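Local coordinates for protein DNA polymerase (Pyrobaculum calidifontis, PDB 5MDN) that probably copies DNA as a family B polymerase, adding deoxyribonucleotides from their triphosphates to a growing strand with release of diphosphate, at residues V16-V21 against L33-R39; M1-P5 against R30-V34; N636-I641 against R653-V658. All coordinates share one frame; numbering follows the deposited sequence.

Contact 1 (V16-V21 against L33-R39); sequences VPEVRV and LVDRRFR
Val-19 pairs with Asp-35, and Val-21 with Leu-33, through four backbone hydrogen bonds between antiparallel strands. Val-19 N gives to Asp-35 O at 2.9 Å. Asp-35 N gives back to Val-19 O at 3.0 Å. In the next hydrogen-bonded pair, Val-21 N to Leu-33 O and Leu-33 N to Val-21 O both measure 2.8 Å. Arg-20 and Val-34 form the non-hydrogen-bonded pair between them. Here CA-H...O contacts run from Val-34 CA to Val-19 O and from Arg-20 CA to Leu-33 O.

The charged groups form a small salt-bridge network. Glu-18 OE1 meets Arg-36 NE at 3.0 Å. As a hydrogen bond this is weak, with an angle of only 122° at the hydrogen. The two side chains run side by side, but carboxylate and guanidinium are turned 83° apart, which rules out a flat two-pronged grip. Glu-18 OE2 instead pairs with Arg-20 NH2 on its own strand, at 3.2 Å. With CG anti to N (chi1 178°), the extended Glu-18 chain carries the carboxylate out to both arginines. Arg-36 NH1 has a further partner in Glu-148. The Asp-35 carboxylate is used outside the pair: OD1 accepts from Arg-37 N in an Asx turn, and OD2 bonds Tyr-119 OH.

Van der Waals packing fills in the rest. Val-34 CG2 lies along the Glu-18 chain as far as its carboxylate, 3.4 Å from Glu-18 CG. Val-16 CG2 rests by Arg-39 NH2. Arg-20 and Val-34 are on one sheet face; Val-19, Val-21, Leu-33 and Asp-35 are on the other, where helix 115-123 covers Val-19.

The arrangement is a beta hairpin of strands 17-24 and 30-35, set within a mixed five-stranded sheet. The side chain of Val-21 is about 7 Å from that of Asp-7, a magnesium ligand.

Contact 2 (M1-P5 against R30-V34); sequences MRFWP and RVVLV
Phe-3 lays one face of its ring against the two methyls of Leu-33. Leu-33 CD1 stands 3.9 Å from the centroid of the Phe-3 ring and 28° off the ring normal, a CH-pi contact. Its nearest ring atom is Phe-3 CE1, at 3.5 Å. Leu-33 CD2 lies over the centre of the Phe-3 ring, 4.0 Å above its plane. Both methyls are on this one face, with CD1 set towards the CE1 rim.

Val-31 comes from another direction. Its CG2 meets the edge of the ring, near the ring plane, 3.6 Å from Phe-3 CE1. Phe-3 is therefore held over a face by one residue of the strand and at an edge by another.

Met-1 closes the group more loosely. Its CE is 4.1 Å from Leu-33 CD1 and 4.2 Å from Val-31 CG2. The chain reaches them by a bend at its end (chi3 -72°), which turns the methyl in towards the strand. Between the two segments the contact is wholly apolar.

Torsions and backbone set these groups in place. The ring of Phe-3 swings across to strand 30-35 because CG is trans to N (chi1 180°). The backbone of Phe-3 is hydrogen-bonded to Val-24, and that of Val-31 to Gly-23, so both sides are tied to strand 17-24. The backbone of Met-1 bonds Val-133. Val-21, Val-133 and Trp-152 add further side chains around the Phe-3 ring.

The contact packs Met-1 and Phe-3 of the loop before strand 5-12 against strand 30-35. Strands 17-24, 30-35, 131-141 and 144-155 all supply side chains to the cluster. It is a small aliphatic-aromatic core, built where the start of the chain folds over a face of the five-stranded mixed sheet.

Contact 3 (N636-I641 against R653-V658); sequences NVVELI and RVVKYV
A helical hairpin is formed by helices 628-643 and 647-666, and Leu-640 and Tyr-657 lie centrally in this part. The segment axes approach to 9.6 Å and run nearly antiparallel, at 152°. Leu-640 CD1 touches Tyr-657 CB at 3.6 Å, the two side chains crossing at about a right angle. Leu-640 CD2 lies 3.6 Å from Arg-653 NE, while Arg-653 NH1 turns to a salt bridge with Glu-649.

At one end, Asn-636 CB approaches Tyr-657 CZ at 3.7 Å. Their amide and ring planes are 7° apart, but the side chains cross at about a right angle. Val-637 CG2 lies 4.1 Å from Tyr-657 CD2. A chi1 of 171°, CG trans to N, sends the tyrosine ring across to the other helix. Replacing Tyr-657 by an alanine would probably open a gap across the interface beside Asn-636 and Leu-640 and leave Val-637 CG2 without its ring contact. At the other end, Ile-641 CG1 packs on Val-654 CG2 at 3.6 Å.

Helix 743-756 covers Val-637 and Val-658. The arrangement is an antiparallel helix pair packed by aliphatic side chains and one tyrosine ring, with polar residues at its margin, consistent with the helical thumb of family B polymerases.

In the fold
Contacts 1 and 2 belong to one sheet, and both use Leu-33 on strand 30-35. They touch directly, Val-21 packing on Phe-3 and Pro-5. Contact 2 is buried and apolar. Contact 1 is partly buried and mixes backbone bonding with charged pairs; it runs to the open end of the hairpin, away from the turn. Both lie on the side of the chain that holds Asp-7 and its magnesium ion. Contact 3 is on the opposite side of the chain's centre, its centre about 63 Å from that of contact 1. It is partly buried, like contact 1, but joins two helices by side-chain packing and lies away from the annotated metal sites.

Contact 1 (V16-V21 against L33-R39)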
loop_
_atom_site.group_PDB
_atom_site.type_symbol
_atom_site.label_atom_id
_atom_site.label_comp_id
_atom_site.label_asym_id
_atom_site.label_seq_id
_atom_site.Cartn_x
_atom_site.Cartn_y
_atom_site.Cartn_z
ATOM N N VAL A 16 24.845 1.903 25.017
ATOM C CA VAL A 16 25.319 1.068 23.923
ATOM C C VAL A 16 24.110 0.473 23.212
ATOM O O VAL A 16 23.303 -0.220 23.839
ATOM C CB VAL A 16 26.275 -0.045 24.390
ATOM C CG1 VAL A 16 25.874 -0.572 25.754
ATOM C CG2 VAL A 16 26.317 -1.179 23.371
ATOM N N PRO A 17 23.928 0.720 21.914
ATOM C CA PRO A 17 22.724 0.244 21.227
ATOM C C PRO A 17 22.810 -1.240 20.916
ATOM O O PRO A 17 23.866 -1.763 20.551
ATOM C CB PRO A 17 22.697 1.083 19.943
ATOM C CG PRO A 17 24.132 1.384 19.677
ATOM C CD PRO A 17 24.818 1.478 21.019
ATOM N N GLU A 18 21.677 -1.919 21.068
ATOM C CA GLU A 18 21.605 -3.370 20.969
ATOM C C GLU A 18 20.490 -3.749 20.003
ATOM O O GLU A 18 19.327 -3.401 20.232
ATOM C CB GLU A 18 21.369 -3.972 22.356
ATOM C CG GLU A 18 21.231 -5.461 22.384
ATOM C CD GLU A 18 21.019 -5.994 23.787
ATOM O OE1 GLU A 18 21.899 -5.776 24.647
ATOM O OE2 GLU A 18 19.972 -6.630 24.034
ATOM N N VAL A 19 20.840 -4.471 18.936
ATOM C CA VAL A 19 19.881 -4.864 17.905
ATOM C C VAL A 19 19.302 -6.231 18.246
ATOM O O VAL A 19 20.044 -7.170 18.562
ATOM C CB VAL A 19 20.544 -4.884 16.517
ATOM C CG1 VAL A 19 19.525 -5.231 15.445
ATOM C CG2 VAL A 19 21.204 -3.552 16.224
ATOM N N ARG A 20 17.977 -6.346 18.175
ATOM C CA ARG A 20 17.276 -7.604 18.388
ATOM C C ARG A 20 16.539 -8.009 17.118
ATOM O O ARG A 20 15.944 -7.167 16.438
ATOM C CB ARG A 20 16.283 -7.491 19.548
ATOM C CG ARG A 20 16.893 -6.994 20.846
ATOM C CD ARG A 20 16.084 -7.467 22.043
ATOM N NE ARG A 20 16.724 -7.121 23.308
ATOM C CZ ARG A 20 16.449 -6.026 24.008
ATOM N NH1 ARG A 20 15.540 -5.166 23.569
ATOM N NH2 ARG A 20 17.082 -5.789 25.148
ATOM N N VAL A 21 16.583 -9.303 16.801
ATOM C CA VAL A 21 15.883 -9.864 15.648
ATOM C C VAL A 21 15.114 -11.091 16.117
ATOM O O VAL A 21 15.712 -12.041 16.637
ATOM C CB VAL A 21 16.842 -10.233 14.501
ATOM C CG1 VAL A 21 16.060 -10.468 13.220
ATOM C CG2 VAL A 21 17.890 -9.147 14.296
ATOM N N LEU A 33 17.580 -13.183 18.303
ATOM C CA LEU A 33 19.012 -13.029 18.100
ATOM C C LEU A 33 19.405 -11.593 18.412
ATOM O O LEU A 33 18.684 -10.653 18.067
ATOM C CB LEU A 33 19.414 -13.394 16.668
ATOM C CG LEU A 33 19.790 -14.853 16.394
ATOM C CD1 LEU A 33 18.664 -15.807 16.755
ATOM C CD2 LEU A 33 20.199 -15.029 14.939
ATOM N N VAL A 34 20.555 -11.427 19.063
ATOM C CA VAL A 34 20.971 -10.128 19.569
ATOM C C VAL A 34 22.398 -9.821 19.130
ATOM O O VAL A 34 23.235 -10.718 18.980
ATOM C CB VAL A 34 20.829 -10.077 21.110
ATOM C CG1 VAL A 34 22.034 -10.700 21.805
ATOM C CG2 VAL A 34 20.593 -8.667 21.568
ATOM N N ASP A 35 22.659 -8.535 18.892
ATOM C CA ASP A 35 23.991 -8.052 18.536
ATOM C C ASP A 35 24.229 -6.725 19.238
ATOM O O ASP A 35 23.480 -5.766 19.025
ATOM C CB ASP A 35 24.144 -7.885 17.021
ATOM C CG ASP A 35 25.599 -7.830 16.582
ATOM O OD1 ASP A 35 26.467 -7.487 17.414
ATOM O OD2 ASP A 35 25.874 -8.129 15.401
ATOM N N ARG A 36 25.268 -6.670 20.069
ATOM C CA ARG A 36 25.627 -5.452 20.781
ATOM C C ARG A 36 26.788 -4.700 20.141
ATOM O O ARG A 36 27.050 -3.556 20.526
ATOM C CB ARG A 36 25.975 -5.786 22.236
ATOM C CG ARG A 36 24.900 -6.590 22.946
ATOM C CD ARG A 36 25.226 -6.795 24.418
ATOM N NE ARG A 36 24.204 -7.596 25.088
ATOM C CZ ARG A 36 24.132 -8.923 25.030
ATOM N NH1 ARG A 36 25.023 -9.611 24.329
ATOM N NH2 ARG A 36 23.162 -9.563 25.669
ATOM N N ARG A 37 27.491 -5.313 19.190
ATOM C CA ARG A 37 28.725 -4.745 18.663
ATOM C C ARG A 37 28.514 -3.769 17.511
ATOM O O ARG A 37 29.408 -2.957 17.242
ATOM C CB ARG A 37 29.669 -5.879 18.247
ATOM C CG ARG A 37 30.210 -6.617 19.464
ATOM C CD ARG A 37 31.261 -7.665 19.147
ATOM N NE ARG A 37 31.772 -8.250 20.385
ATOM C CZ ARG A 37 31.266 -9.333 20.967
ATOM N NH1 ARG A 37 30.236 -9.964 20.419
ATOM N NH2 ARG A 37 31.789 -9.785 22.099
ATOM N N PHE A 38 27.378 -3.827 16.820
ATOM C CA PHE A 38 27.118 -2.886 15.739
ATOM C C PHE A 38 26.816 -1.498 16.298
ATOM O O PHE A 38 26.277 -1.353 17.397
ATOM C CB PHE A 38 25.949 -3.368 14.879
ATOM C CG PHE A 38 25.776 -2.596 13.603
ATOM C CD1 PHE A 38 26.643 -2.785 12.538
ATOM C CD2 PHE A 38 24.748 -1.677 13.469
ATOM C CE1 PHE A 38 26.486 -2.074 11.363
ATOM C CE2 PHE A 38 24.586 -0.963 12.297
ATOM C CZ PHE A 38 25.457 -1.162 11.243
ATOM N N ARG A 39 27.159 -0.471 15.520
ATOM C CA ARG A 39 26.984 0.916 15.935
ATOM C C ARG A 39 26.611 1.767 14.730
ATOM O O ARG A 39 27.066 1.491 13.613
ATOM C CB ARG A 39 28.248 1.472 16.611
ATOM C CG ARG A 39 28.627 0.719 17.875
ATOM C CD ARG A 39 29.449 1.541 18.843
ATOM N NE ARG A 39 29.131 1.186 20.224
ATOM C CZ ARG A 39 29.499 0.051 20.813
ATOM N NH1 ARG A 39 30.203 -0.854 20.146
ATOM N NH2 ARG A 39 29.160 -0.181 22.073
#

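Contact 2 (M1-P5 against R30-V34)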
loop_
_atom_site.group_PDB
_atom_site.type_symbol
_atom_site.label_atom_id
_atom_site.label_comp_id
_atom_site.label_asym_id
_atom_site.label_seq_id
_atom_site.Cartn_x
_atom_site.Cartn_y
_atom_site.Cartn_z
ATOM N N MET A 1 22.866 -22.218 12.791
ATOM C CA MET A 1 21.409 -22.303 12.787
ATOM C C MET A 1 20.809 -21.538 11.600
ATOM O O MET A 1 21.465 -20.681 11.008
ATOM C CB MET A 1 20.838 -21.777 14.109
ATOM C CG MET A 1 21.105 -20.297 14.372
ATOM S SD MET A 1 20.266 -19.679 15.847
ATOM C CE MET A 1 18.568 -19.655 15.277
ATOM N N ARG A 2 19.558 -21.856 11.269
ATOM C CA ARG A 2 18.780 -21.155 10.254
ATOM C C ARG A 2 17.600 -20.476 10.941
ATOM O O ARG A 2 16.968 -21.065 11.822
ATOM C CB ARG A 2 18.329 -22.143 9.162
ATOM C CG ARG A 2 17.631 -23.373 9.731
ATOM C CD ARG A 2 17.239 -24.409 8.684
ATOM N NE ARG A 2 16.257 -25.353 9.219
ATOM C CZ ARG A 2 15.546 -26.198 8.482
ATOM N NH1 ARG A 2 15.711 -26.223 7.166
ATOM N NH2 ARG A 2 14.677 -27.019 9.058
ATOM N N PHE A 3 17.307 -19.230 10.552
ATOM C CA PHE A 3 16.648 -18.317 11.483
ATOM C C PHE A 3 15.301 -17.778 11.020
ATOM O O PHE A 3 14.355 -17.779 11.812
ATOM C CB PHE A 3 17.578 -17.141 11.815
ATOM C CG PHE A 3 16.970 -16.161 12.764
ATOM C CD1 PHE A 3 16.376 -16.602 13.935
ATOM C CD2 PHE A 3 16.987 -14.806 12.494
ATOM C CE1 PHE A 3 15.806 -15.712 14.813
ATOM C CE2 PHE A 3 16.423 -13.910 13.371
ATOM C CZ PHE A 3 15.832 -14.363 14.533
ATOM N N TRP A 4 15.193 -17.252 9.789
ATOM C CA TRP A 4 13.935 -16.669 9.309
ATOM C C TRP A 4 13.445 -15.517 10.183
ATOM O O TRP A 4 12.733 -15.751 11.167
ATOM C CB TRP A 4 12.836 -17.732 9.227
ATOM C CG TRP A 4 11.552 -17.218 8.640
ATOM C CD1 TRP A 4 10.530 -16.613 9.319
ATOM C CD2 TRP A 4 11.149 -17.266 7.271
ATOM N NE1 TRP A 4 9.520 -16.277 8.454
ATOM C CE2 TRP A 4 9.875 -16.667 7.191
ATOM C CE3 TRP A 4 11.739 -17.755 6.104
ATOM C CZ2 TRP A 4 9.184 -16.547 5.990
ATOM C CZ3 TRP A 4 11.052 -17.632 4.914
ATOM C CH2 TRP A 4 9.791 -17.029 4.865
ATOM N N PRO A 5 13.766 -14.265 9.848
ATOM C CA PRO A 5 13.397 -13.146 10.729
ATOM C C PRO A 5 11.956 -12.699 10.506
ATOM O O PRO A 5 11.509 -12.544 9.368
ATOM C CB PRO A 5 14.386 -12.040 10.333
ATOM C CG PRO A 5 15.467 -12.738 9.554
ATOM C CD PRO A 5 14.761 -13.853 8.850
ATOM N N ARG A 30 10.301 -20.199 18.444
ATOM C CA ARG A 30 10.489 -18.761 18.308
ATOM C C ARG A 30 11.620 -18.308 19.222
ATOM O O ARG A 30 11.568 -18.522 20.437
ATOM C CB ARG A 30 9.197 -18.013 18.635
ATOM C CG ARG A 30 8.143 -18.032 17.526
ATOM C CD ARG A 30 7.466 -19.395 17.396
ATOM N NE ARG A 30 6.501 -19.435 16.299
ATOM C CZ ARG A 30 6.621 -20.213 15.228
ATOM N NH1 ARG A 30 7.665 -21.020 15.109
ATOM N NH2 ARG A 30 5.698 -20.185 14.276
ATOM N N VAL A 31 12.641 -17.677 18.640
ATOM C CA VAL A 31 13.828 -17.243 19.364
ATOM C C VAL A 31 14.118 -15.794 18.992
ATOM O O VAL A 31 13.462 -15.204 18.135
ATOM C CB VAL A 31 15.060 -18.127 19.072
ATOM C CG1 VAL A 31 14.765 -19.585 19.395
ATOM C CG2 VAL A 31 15.490 -17.972 17.622
ATOM N N VAL A 32 15.115 -15.222 19.663
ATOM C CA VAL A 32 15.532 -13.845 19.426
ATOM C C VAL A 32 17.054 -13.806 19.356
ATOM O O VAL A 32 17.739 -14.341 20.235
ATOM C CB VAL A 32 14.999 -12.885 20.512
ATOM C CG1 VAL A 32 15.276 -13.428 21.908
ATOM C CG2 VAL A 32 15.598 -11.496 20.340
ATOM N N LEU A 33 17.580 -13.183 18.303
ATOM C CA LEU A 33 19.012 -13.029 18.100
ATOM C C LEU A 33 19.405 -11.593 18.412
ATOM O O LEU A 33 18.684 -10.653 18.067
ATOM C CB LEU A 33 19.414 -13.394 16.668
ATOM C CG LEU A 33 19.790 -14.853 16.394
ATOM C CD1 LEU A 33 18.664 -15.807 16.755
ATOM C CD2 LEU A 33 20.199 -15.029 14.939
ATOM N N VAL A 34 20.555 -11.427 19.063
ATOM C CA VAL A 34 20.971 -10.128 19.569
ATOM C C VAL A 34 22.398 -9.821 19.130
ATOM O O VAL A 34 23.235 -10.718 18.980
ATOM C CB VAL A 34 20.829 -10.077 21.110
ATOM C CG1 VAL A 34 22.034 -10.700 21.805
ATOM C CG2 VAL A 34 20.593 -8.667 21.568
#

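Contact 3 (N636-I641 against R653-V658)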
loop_
_atom_site.group_PDB
_atom_site.type_symbol
_atom_site.label_atom_id
_atom_site.label_comp_id
_atom_site.label_asym_id
_atom_site.label_seq_id
_atom_site.Cartn_x
_atom_site.Cartn_y
_atom_site.Cartn_z
ATOM N N ASN A 636 -24.881 -0.068 -10.840
ATOM C CA ASN A 636 -26.128 -0.422 -11.517
ATOM C C ASN A 636 -26.165 0.197 -12.912
ATOM O O ASN A 636 -26.215 -0.528 -13.910
ATOM C CB ASN A 636 -27.356 0.016 -10.705
ATOM C CG ASN A 636 -27.856 -1.063 -9.767
ATOM O OD1 ASN A 636 -28.678 -1.899 -10.143
ATOM N ND2 ASN A 636 -27.368 -1.043 -8.532
ATOM N N VAL A 637 -26.140 1.535 -12.990
ATOM C CA VAL A 637 -26.040 2.219 -14.282
ATOM C C VAL A 637 -24.827 1.715 -15.054
ATOM O O VAL A 637 -24.923 1.342 -16.228
ATOM C CB VAL A 637 -25.989 3.746 -14.088
ATOM C CG1 VAL A 637 -25.375 4.421 -15.309
ATOM C CG2 VAL A 637 -27.388 4.292 -13.843
ATOM N N VAL A 638 -23.660 1.703 -14.402
ATOM C CA VAL A 638 -22.474 1.119 -15.021
ATOM C C VAL A 638 -22.717 -0.350 -15.344
ATOM O O VAL A 638 -22.380 -0.826 -16.435
ATOM C CB VAL A 638 -21.246 1.311 -14.110
ATOM C CG1 VAL A 638 -20.095 0.445 -14.582
ATOM C CG2 VAL A 638 -20.834 2.776 -14.078
ATOM N N GLU A 639 -23.313 -1.088 -14.404
ATOM C CA GLU A 639 -23.572 -2.506 -14.624
ATOM C C GLU A 639 -24.642 -2.734 -15.686
ATOM O O GLU A 639 -24.593 -3.739 -16.403
ATOM C CB GLU A 639 -23.970 -3.173 -13.309
ATOM C CG GLU A 639 -23.981 -4.691 -13.361
ATOM C CD GLU A 639 -23.867 -5.321 -11.987
ATOM O OE1 GLU A 639 -23.707 -4.573 -10.999
ATOM O OE2 GLU A 639 -23.940 -6.565 -11.896
ATOM N N LEU A 640 -25.610 -1.821 -15.809
ATOM C CA LEU A 640 -26.607 -1.953 -16.867
ATOM C C LEU A 640 -25.993 -1.692 -18.236
ATOM O O LEU A 640 -26.300 -2.398 -19.205
ATOM C CB LEU A 640 -27.777 -0.999 -16.620
ATOM C CG LEU A 640 -28.791 -1.372 -15.536
ATOM C CD1 LEU A 640 -29.671 -0.178 -15.211
ATOM C CD2 LEU A 640 -29.633 -2.559 -15.970
ATOM N N ILE A 641 -25.129 -0.681 -18.336
ATOM C CA ILE A 641 -24.499 -0.359 -19.614
ATOM C C ILE A 641 -23.542 -1.468 -20.035
ATOM O O ILE A 641 -23.494 -1.853 -21.209
ATOM C CB ILE A 641 -23.791 1.006 -19.527
ATOM C CG1 ILE A 641 -24.820 2.121 -19.339
ATOM C CG2 ILE A 641 -22.954 1.261 -20.769
ATOM C CD1 ILE A 641 -24.245 3.405 -18.801
ATOM N N ARG A 653 -32.365 0.890 -20.944
ATOM C CA ARG A 653 -32.125 0.245 -19.657
ATOM C C ARG A 653 -31.830 1.281 -18.577
ATOM O O ARG A 653 -32.390 1.222 -17.475
ATOM C CB ARG A 653 -30.971 -0.751 -19.777
ATOM C CG ARG A 653 -31.267 -1.951 -20.660
ATOM C CD ARG A 653 -31.763 -3.142 -19.859
ATOM N NE ARG A 653 -30.670 -3.797 -19.147
ATOM C CZ ARG A 653 -29.831 -4.664 -19.707
ATOM N NH1 ARG A 653 -29.959 -4.980 -20.989
ATOM N NH2 ARG A 653 -28.862 -5.212 -18.988
ATOM N N VAL A 654 -30.937 2.231 -18.872
ATOM C CA VAL A 654 -30.535 3.224 -17.878
ATOM C C VAL A 654 -31.699 4.146 -17.531
ATOM O O VAL A 654 -31.995 4.376 -16.353
ATOM C CB VAL A 654 -29.317 4.023 -18.375
ATOM C CG1 VAL A 654 -29.141 5.289 -17.553
ATOM C CG2 VAL A 654 -28.064 3.171 -18.292
ATOM N N VAL A 655 -32.389 4.673 -18.547
ATOM C CA VAL A 655 -33.433 5.660 -18.283
ATOM C C VAL A 655 -34.611 5.028 -17.556
ATOM O O VAL A 655 -35.267 5.683 -16.737
ATOM C CB VAL A 655 -33.885 6.333 -19.593
ATOM C CG1 VAL A 655 -34.847 7.479 -19.303
ATOM C CG2 VAL A 655 -32.690 6.836 -20.377
ATOM N N LYS A 656 -34.897 3.753 -17.823
ATOM C CA LYS A 656 -35.949 3.075 -17.076
ATOM C C LYS A 656 -35.557 2.904 -15.613
ATOM O O LYS A 656 -36.388 3.083 -14.716
ATOM C CB LYS A 656 -36.280 1.732 -17.724
ATOM C CG LYS A 656 -37.429 0.999 -17.052
ATOM C CD LYS A 656 -37.798 -0.266 -17.804
ATOM C CE LYS A 656 -39.103 -0.846 -17.278
ATOM N NZ LYS A 656 -38.920 -1.569 -15.988
ATOM N N TYR A 657 -34.295 2.550 -15.354
ATOM C CA TYR A 657 -33.831 2.399 -13.978
ATOM C C TYR A 657 -33.811 3.741 -13.256
ATOM O O TYR A 657 -34.266 3.849 -12.111
ATOM C CB TYR A 657 -32.442 1.762 -13.959
ATOM C CG TYR A 657 -31.793 1.754 -12.594
ATOM C CD1 TYR A 657 -32.220 0.878 -11.603
ATOM C CD2 TYR A 657 -30.756 2.626 -12.295
ATOM C CE1 TYR A 657 -31.630 0.871 -10.353
ATOM C CE2 TYR A 657 -30.160 2.627 -11.049
ATOM C CZ TYR A 657 -30.601 1.748 -10.082
ATOM O OH TYR A 657 -30.009 1.746 -8.840
ATOM N N VAL A 658 -33.276 4.777 -13.909
ATOM C CA VAL A 658 -33.203 6.094 -13.285
ATOM C C VAL A 658 -34.600 6.656 -13.049
ATOM O O VAL A 658 -34.815 7.438 -12.113
ATOM C CB VAL A 658 -32.338 7.036 -14.146
ATOM C CG1 VAL A 658 -32.325 8.449 -13.578
ATOM C CG2 VAL A 658 -30.918 6.499 -14.251
#